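Local coordinates for hypothetical protein TM0894 (Thermotoga maritima, PDB 1ZTC) that is a putative dinuclear metal hydrolase of the metallo-beta-lactamase superfamily, predicted to act as an endoribonuclease and found here with bound nickel, at residues A[13-21]-A[56-67]. Numbering follows the deposited sequence.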
loop_
_atom_site.group_PDB
_atom_site.type_symbol
_atom_site.label_atom_id
_atom_site.label_comp_id
_atom_site.label_asym_id
_atom_site.label_seq_id
_atom_site.Cartn_x
_atom_site.Cartn_y
_atom_site.Cartn_z
HETATM N N MSE A 13 -15.196 31.184 -8.139
HETATM C CA MSE A 13 -14.565 29.904 -8.371
HETATM C C MSE A 13 -14.670 29.037 -7.115
HETATM O O MSE A 13 -14.268 29.447 -6.037
HETATM C CB MSE A 13 -13.109 30.108 -8.741
HETATM C CG MSE A 13 -12.392 28.814 -8.998
HETATM SE SE MSE A 13 -10.673 29.102 -9.788
HETATM C CE MSE A 13 -11.080 28.996 -11.317
ATOM N N GLU A 14 -15.229 27.842 -7.269
ATOM C CA GLU A 14 -15.442 26.917 -6.180
ATOM C C GLU A 14 -14.429 25.789 -6.277
ATOM O O GLU A 14 -14.249 25.238 -7.336
ATOM C CB GLU A 14 -16.830 26.289 -6.275
ATOM C CG GLU A 14 -17.968 27.235 -5.912
ATOM C CD GLU A 14 -18.279 27.228 -4.416
ATOM O OE1 GLU A 14 -18.142 26.146 -3.766
ATOM O OE2 GLU A 14 -18.667 28.308 -3.907
ATOM N N LEU A 15 -13.835 25.429 -5.144
ATOM C CA LEU A 15 -12.849 24.374 -5.051
ATOM C C LEU A 15 -13.423 23.120 -4.379
ATOM O O LEU A 15 -14.130 23.220 -3.380
ATOM C CB LEU A 15 -11.685 24.860 -4.213
ATOM C CG LEU A 15 -10.665 23.801 -3.789
ATOM C CD1 LEU A 15 -9.800 23.465 -4.922
ATOM C CD2 LEU A 15 -9.846 24.278 -2.644
ATOM N N LYS A 16 -13.117 21.960 -4.939
ATOM C CA LYS A 16 -13.332 20.699 -4.274
ATOM C C LYS A 16 -12.071 19.854 -4.422
ATOM O O LYS A 16 -11.534 19.710 -5.517
ATOM C CB LYS A 16 -14.535 19.974 -4.854
ATOM C CG LYS A 16 -14.987 18.766 -3.979
ATOM C CD LYS A 16 -16.221 18.030 -4.544
ATOM C CE LYS A 16 -16.735 16.862 -3.649
ATOM N NZ LYS A 16 -16.871 17.215 -2.195
ATOM N N ILE A 17 -11.590 19.308 -3.307
ATOM C CA ILE A 17 -10.494 18.361 -3.335
ATOM C C ILE A 17 -11.092 16.965 -3.512
ATOM O O ILE A 17 -11.708 16.426 -2.602
ATOM C CB ILE A 17 -9.610 18.469 -2.081
ATOM C CG1 ILE A 17 -8.967 19.870 -2.027
ATOM C CG2 ILE A 17 -8.488 17.428 -2.125
ATOM C CD1 ILE A 17 -8.360 20.233 -0.686
ATOM N N LEU A 18 -10.937 16.391 -4.701
ATOM C CA LEU A 18 -11.545 15.112 -5.006
ATOM C C LEU A 18 -10.807 13.949 -4.350
ATOM O O LEU A 18 -11.411 12.946 -3.944
ATOM C CB LEU A 18 -11.573 14.902 -6.514
ATOM C CG LEU A 18 -12.281 15.965 -7.337
ATOM C CD1 LEU A 18 -12.455 15.463 -8.747
ATOM C CD2 LEU A 18 -13.639 16.359 -6.717
ATOM N N VAL A 19 -9.500 14.092 -4.267
ATOM C CA VAL A 19 -8.600 13.103 -3.699
ATOM C C VAL A 19 -7.492 13.846 -2.956
ATOM O O VAL A 19 -6.891 14.751 -3.508
ATOM C CB VAL A 19 -7.919 12.308 -4.848
ATOM C CG1 VAL A 19 -6.782 11.428 -4.356
ATOM C CG2 VAL A 19 -8.959 11.536 -5.681
ATOM N N THR A 20 -7.202 13.445 -1.728
ATOM C CA THR A 20 -5.936 13.826 -1.096
ATOM C C THR A 20 -4.929 12.714 -1.349
ATOM O O THR A 20 -5.188 11.526 -1.119
ATOM C CB THR A 20 -6.019 14.154 0.423
ATOM O OG1 THR A 20 -6.427 13.004 1.124
ATOM C CG2 THR A 20 -7.002 15.268 0.680
ATOM N N GLY A 21 -3.773 13.112 -1.856
ATOM C CA GLY A 21 -2.787 12.173 -2.361
ATOM C C GLY A 21 -2.003 11.475 -1.293
ATOM O O GLY A 21 -2.083 11.813 -0.112
ATOM N N SER A 56 -6.448 5.875 -7.847
ATOM C CA SER A 56 -7.546 6.701 -7.331
ATOM C C SER A 56 -8.886 6.530 -8.064
ATOM O O SER A 56 -9.842 7.250 -7.784
ATOM C CB SER A 56 -7.150 8.172 -7.385
ATOM O OG SER A 56 -6.097 8.401 -6.484
HETATM N N MSE A 57 -8.964 5.559 -8.965
HETATM C CA MSE A 57 -10.118 5.392 -9.832
HETATM C C MSE A 57 -11.440 5.215 -9.081
HETATM O O MSE A 57 -12.457 5.767 -9.501
HETATM C CB MSE A 57 -9.913 4.221 -10.830
HETATM C CG MSE A 57 -9.815 2.847 -10.161
HETATM SE SE MSE A 57 -9.449 1.458 -11.494
HETATM C CE MSE A 57 -7.813 0.595 -10.551
ATOM N N ASP A 58 -11.449 4.461 -7.988
ATOM C CA ASP A 58 -12.699 4.281 -7.228
ATOM C C ASP A 58 -13.109 5.577 -6.522
ATOM O O ASP A 58 -14.282 5.884 -6.434
ATOM C CB ASP A 58 -12.583 3.190 -6.170
ATOM C CG ASP A 58 -12.332 1.811 -6.767
ATOM O OD1 ASP A 58 -12.702 1.611 -7.951
ATOM O OD2 ASP A 58 -11.788 0.943 -6.026
ATOM N N GLU A 59 -12.136 6.315 -5.990
ATOM C CA GLU A 59 -12.461 7.579 -5.329
ATOM C C GLU A 59 -12.988 8.591 -6.337
ATOM O O GLU A 59 -13.958 9.314 -6.058
ATOM C CB GLU A 59 -11.268 8.172 -4.561
ATOM C CG GLU A 59 -11.702 9.294 -3.599
ATOM C CD GLU A 59 -10.612 9.757 -2.626
ATOM O OE1 GLU A 59 -9.415 9.377 -2.803
ATOM O OE2 GLU A 59 -10.988 10.481 -1.671
ATOM N N LEU A 60 -12.338 8.663 -7.500
ATOM C CA LEU A 60 -12.784 9.571 -8.532
ATOM C C LEU A 60 -14.173 9.232 -9.030
ATOM O O LEU A 60 -14.993 10.127 -9.219
ATOM C CB LEU A 60 -11.788 9.635 -9.681
ATOM C CG LEU A 60 -10.503 10.362 -9.286
ATOM C CD1 LEU A 60 -9.418 10.041 -10.293
ATOM C CD2 LEU A 60 -10.706 11.864 -9.144
ATOM N N GLU A 61 -14.437 7.949 -9.237
ATOM C CA GLU A 61 -15.761 7.482 -9.637
ATOM C C GLU A 61 -16.857 8.027 -8.711
ATOM O O GLU A 61 -17.906 8.524 -9.132
ATOM C CB GLU A 61 -15.757 5.950 -9.571
ATOM C CG GLU A 61 -16.952 5.241 -10.208
ATOM C CD GLU A 61 -16.766 5.136 -11.690
ATOM O OE1 GLU A 61 -17.197 6.063 -12.400
ATOM O OE2 GLU A 61 -16.122 4.167 -12.133
ATOM N N GLU A 62 -16.605 7.879 -7.425
ATOM C CA GLU A 62 -17.512 8.292 -6.374
ATOM C C GLU A 62 -17.684 9.823 -6.351
ATOM O O GLU A 62 -18.808 10.322 -6.233
ATOM C CB GLU A 62 -16.890 7.729 -5.113
ATOM C CG GLU A 62 -17.449 7.944 -3.802
ATOM C CD GLU A 62 -16.485 7.273 -2.792
ATOM O OE1 GLU A 62 -16.476 6.008 -2.705
ATOM O OE2 GLU A 62 -15.680 8.020 -2.174
ATOM N N LYS A 63 -16.591 10.577 -6.510
ATOM C CA LYS A 63 -16.699 12.039 -6.506
ATOM C C LYS A 63 -17.379 12.592 -7.776
ATOM O O LYS A 63 -18.187 13.506 -7.695
ATOM C CB LYS A 63 -15.345 12.699 -6.328
ATOM C CG LYS A 63 -14.591 12.313 -5.081
ATOM C CD LYS A 63 -15.306 12.730 -3.831
ATOM C CE LYS A 63 -14.713 12.054 -2.611
ATOM N NZ LYS A 63 -13.512 12.730 -2.171
ATOM N N PHE A 64 -17.054 12.032 -8.935
ATOM C CA PHE A 64 -17.712 12.411 -10.165
ATOM C C PHE A 64 -19.214 12.131 -10.087
ATOM O O PHE A 64 -20.036 12.952 -10.510
ATOM C CB PHE A 64 -17.074 11.690 -11.361
ATOM C CG PHE A 64 -15.925 12.456 -11.986
ATOM C CD1 PHE A 64 -14.738 12.657 -11.292
ATOM C CD2 PHE A 64 -16.035 12.987 -13.276
ATOM C CE1 PHE A 64 -13.660 13.374 -11.874
ATOM C CE2 PHE A 64 -14.981 13.710 -13.849
ATOM C CZ PHE A 64 -13.784 13.892 -13.131
ATOM N N SER A 65 -19.570 10.977 -9.524
ATOM C CA SER A 65 -20.983 10.643 -9.308
ATOM C C SER A 65 -21.673 11.658 -8.394
ATOM O O SER A 65 -22.752 12.149 -8.716
ATOM C CB SER A 65 -21.127 9.248 -8.722
ATOM O OG SER A 65 -22.489 8.908 -8.613
ATOM N N GLU A 66 -21.039 12.010 -7.276
ATOM C CA GLU A 66 -21.582 13.042 -6.403
ATOM C C GLU A 66 -21.769 14.372 -7.115
ATOM O O GLU A 66 -22.740 15.067 -6.874
ATOM C CB GLU A 66 -20.653 13.324 -5.228
ATOM C CG GLU A 66 -20.634 12.299 -4.101
ATOM C CD GLU A 66 -19.431 12.520 -3.147
ATOM O OE1 GLU A 66 -18.952 13.692 -3.037
ATOM O OE2 GLU A 66 -18.964 11.516 -2.532
ATOM N N LEU A 67 -20.796 14.763 -7.930
ATOM C CA LEU A 67 -20.854 16.033 -8.653
ATOM C C LEU A 67 -21.839 16.028 -9.829
ATOM O O LEU A 67 -22.192 17.087 -10.353
ATOM C CB LEU A 67 -19.476 16.390 -9.175
ATOM C CG LEU A 67 -18.483 16.854 -8.125
ATOM C CD1 LEU A 67 -17.100 16.884 -8.737
ATOM C CD2 LEU A 67 -18.869 18.215 -7.601
HETATM O O HOH W 1 -17.334 14.232 -1.181
HETATM O O HOH W 2 -14.187 15.558 -1.896
HETATM O O HOH W 3 -9.528 12.249 -0.331
#
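The Glu59 carboxylate lies against Val19 and the Phe64 ring against Leu18, where helix 57-67 packs on outermost strand 13-19 in the mixed sheet of the metallo-beta-lactamase fold. Glu59 OE1 lies 3.6 Å from Val19 CG2 and also touches CG1, and it forms a salt bridge with Arg29 of the second subunit. The Phe64 ring receives Leu18 CD1 obliquely at CE1, 3.9 Å away, while elsewhere the phenylalanine packs on Ile48 of strand 45-49.

A classic beta bulge, in which Leu18 and Val19 both pair through their backbones with Val37 of strand 37-42, places both side chains against the helix. With its CG beside the backbone N (chi1 -57°), Leu18 sets CD1 against Leu60 CD2 and CD2 against Leu67 CD1. Leu60 CD2 also reaches Val19 CG2, 3.9 Å away, the two side chains crossing at about a right angle.

Turns at the second and fourth torsions of Lys63 carry NZ over the Leu18 carbonyl, and it donates to Leu18 O at 2.8 Å from 39° above the carbonyl plane. The same ammonium forms a salt bridge with Glu59 OE2 at 3.4 Å, its hydrogen bond weak, which would help offset the closeness of that oxygen to Leu18 O. At the open margin Lys16 lays its CD against Leu67 CD2. Lys16 NZ and Glu66 OE1, 4.2 Å apart and beyond a salt bridge, are linked by a water rather close to OE1. A second water accepts from Lys63 NZ at 2.9 Å and donates to Ile17 O.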